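Local coordinates for lipoteichoic acid primase (Listeria monocytogenes, PDB 4UOP), which is a sulfatase-family protein whose extracellular catalytic domain binds a magnesium ion, at residues D413-K416 / R417-A420. Numbering follows the deposited sequence.
Sequences DVKK and RFDA
K415 and D419, one helical turn apart, are joined by a salt bridge in which NZ of K415 stands 3.0 Å from OD2 of D419, on that oxygen's syn lone pair. CG of the lysine points opposite the backbone N (chi1 177°), and bends at chi2 and chi4 then bring the ammonium to D419, with CD of K415 3.6 Å from OD2 of D419. Lysine's chain is long enough to make this bend, while the short aspartate keeps its carboxylate close to the helix, CG of D419 being 3.4 Å from O of K415. One of the lysine methylenes, CD of K415, also lies 4.1 Å from CD2 of F418, oblique to the ring. On another side of the helix, D413 and R417 have the same spacing, but D413 OD2 and R417 NH2 stay 5.0 Å apart, so their opposite charges probably attract only weakly. R417, long and extended from CG to NE, can send NH1 to the hydroxyl of Y387, a hydrogen bond that ties the helix to strand 387-390. A branched aliphatic and a flat aromatic fill the buried face: V414 rests on Y387 and Y389, while the F418 ring meets that of F395. Successive i+4 backbone bonds hold the spacing, among them D419 N to K415 O at 2.9 Å, nearly straight at 170°. The carbonyl O of V414 accepts from F418 N and also bonds the hydroxyl of Y382. Charged groups outside and apolar ones inside make this an amphipathic alpha-helix with an i,i+4 Lys-Asp salt bridge, the first turns of helix 412-433 packed against the five-stranded antiparallel sheet.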
ATOM      1  N   ASP B 413     -27.132  -0.953  13.754  1.00 36.17           N
ATOM      2  CA  ASP B 413     -26.935  -1.331  12.353  1.00 36.26           C
ATOM      3  C   ASP B 413     -25.630  -0.775  11.777  1.00 32.13           C
ATOM      4  O   ASP B 413     -24.998  -1.422  10.952  1.00 28.65           O
ATOM      5  CB  ASP B 413     -28.127  -0.888  11.487  1.00 41.62           C
ATOM      6  CG  ASP B 413     -29.280  -1.901  11.496  1.00 47.29           C
ATOM      7  OD1 ASP B 413     -29.148  -2.983  12.112  1.00 50.96           O
ATOM      8  OD2 ASP B 413     -30.325  -1.618  10.873  1.00 53.08           O
ATOM      9  N   VAL B 414     -25.226   0.411  12.217  1.00 29.61           N
ATOM     10  CA  VAL B 414     -23.957   0.998  11.763  1.00 29.44           C
ATOM     11  C   VAL B 414     -22.808   0.146  12.292  1.00 28.90           C
ATOM     12  O   VAL B 414     -21.828  -0.103  11.594  1.00 27.78           O
ATOM     13  CB  VAL B 414     -23.808   2.468  12.209  1.00 28.37           C
ATOM     14  CG1 VAL B 414     -22.449   3.034  11.818  1.00 27.63           C
ATOM     15  CG2 VAL B 414     -24.919   3.319  11.611  1.00 29.89           C
ATOM     16  N   LYS B 415     -22.957  -0.311  13.534  1.00 29.35           N
ATOM     17  CA  LYS B 415     -21.972  -1.167  14.175  1.00 30.73           C
ATOM     18  C   LYS B 415     -21.891  -2.538  13.511  1.00 29.53           C
ATOM     19  O   LYS B 415     -20.800  -3.076  13.310  1.00 26.25           O
ATOM     20  CB  LYS B 415     -22.321  -1.313  15.666  1.00 33.10           C
ATOM     21  CG  LYS B 415     -21.425  -2.236  16.469  1.00 36.88           C
ATOM     22  CD  LYS B 415     -19.957  -1.868  16.350  1.00 39.61           C
ATOM     23  CE  LYS B 415     -19.176  -2.259  17.602  1.00 42.08           C
ATOM     24  NZ  LYS B 415     -19.378  -3.684  17.984  1.00 42.83           N
ATOM     25  N   LYS B 416     -23.038  -3.114  13.186  1.00 29.88           N
ATOM     26  CA  LYS B 416     -23.063  -4.423  12.537  1.00 30.76           C
ATOM     27  C   LYS B 416     -22.332  -4.418  11.188  1.00 28.98           C
ATOM     28  O   LYS B 416     -21.604  -5.356  10.881  1.00 25.67           O
ATOM     29  CB  LYS B 416     -24.494  -4.922  12.363  1.00 34.11           C
ATOM     30  CG  LYS B 416     -25.038  -5.559  13.627  1.00 38.81           C
ATOM     31  CD  LYS B 416     -26.542  -5.762  13.564  1.00 42.58           C
ATOM     32  CE  LYS B 416     -27.090  -6.170  14.925  1.00 45.67           C
ATOM     33  NZ  LYS B 416     -28.568  -6.352  14.873  1.00 48.58           N
ATOM     34  N   ARG B 417     -22.518  -3.363  10.398  1.00 27.19           N
ATOM     35  CA  ARG B 417     -21.839  -3.273   9.104  1.00 26.49           C
ATOM     36  C   ARG B 417     -20.343  -3.037   9.252  1.00 24.82           C
ATOM     37  O   ARG B 417     -19.570  -3.515   8.430  1.00 23.08           O
ATOM     38  CB  ARG B 417     -22.463  -2.189   8.225  1.00 27.79           C
ATOM     39  CG  ARG B 417     -23.824  -2.574   7.686  1.00 30.08           C
ATOM     40  CD  ARG B 417     -24.317  -1.575   6.658  1.00 33.08           C
ATOM     41  NE  ARG B 417     -25.716  -1.805   6.324  1.00 36.00           N
ATOM     42  CZ  ARG B 417     -26.756  -1.138   6.828  1.00 38.83           C
ATOM     43  NH1 ARG B 417     -26.599  -0.145   7.704  1.00 39.67           N
ATOM     44  NH2 ARG B 417     -27.983  -1.471   6.440  1.00 40.73           N
ATOM     45  N   PHE B 418     -19.942  -2.295  10.285  1.00 23.33           N
ATOM     46  CA  PHE B 418     -18.525  -2.106  10.578  1.00 24.47           C
ATOM     47  C   PHE B 418     -17.867  -3.433  10.933  1.00 23.76           C
ATOM     48  O   PHE B 418     -16.814  -3.786  10.395  1.00 22.21           O
ATOM     49  CB  PHE B 418     -18.342  -1.095  11.717  1.00 25.03           C
ATOM     50  CG  PHE B 418     -16.997  -1.164  12.376  1.00 26.16           C
ATOM     51  CD1 PHE B 418     -15.885  -0.596  11.778  1.00 26.14           C
ATOM     52  CD2 PHE B 418     -16.848  -1.799  13.608  1.00 27.67           C
ATOM     53  CE1 PHE B 418     -14.647  -0.653  12.391  1.00 27.60           C
ATOM     54  CE2 PHE B 418     -15.616  -1.862  14.223  1.00 28.06           C
ATOM     55  CZ  PHE B 418     -14.512  -1.285  13.615  1.00 28.94           C
ATOM     56  N   ASP B 419     -18.507  -4.182  11.830  1.00 24.43           N
ATOM     57  CA  ASP B 419     -17.998  -5.496  12.225  1.00 25.66           C
ATOM     58  C   ASP B 419     -17.974  -6.477  11.053  1.00 24.33           C
ATOM     59  O   ASP B 419     -16.979  -7.171  10.837  1.00 25.15           O
ATOM     60  CB  ASP B 419     -18.849  -6.082  13.366  1.00 27.51           C
ATOM     61  CG  ASP B 419     -18.659  -5.346  14.682  1.00 30.10           C
ATOM     62  OD1 ASP B 419     -17.556  -4.816  14.939  1.00 32.47           O
ATOM     63  OD2 ASP B 419     -19.612  -5.322  15.487  1.00 34.17           O
ATOM     64  N   ALA B 420     -19.070  -6.545  10.309  1.00 21.99           N
ATOM     65  CA  ALA B 420     -19.134  -7.370   9.103  1.00 22.17           C
ATOM     66  C   ALA B 420     -18.056  -6.985   8.094  1.00 22.15           C
ATOM     67  O   ALA B 420     -17.384  -7.850   7.534  1.00 23.25           O
ATOM     68  CB  ALA B 420     -20.489  -7.259   8.464  1.00 22.29           C
TER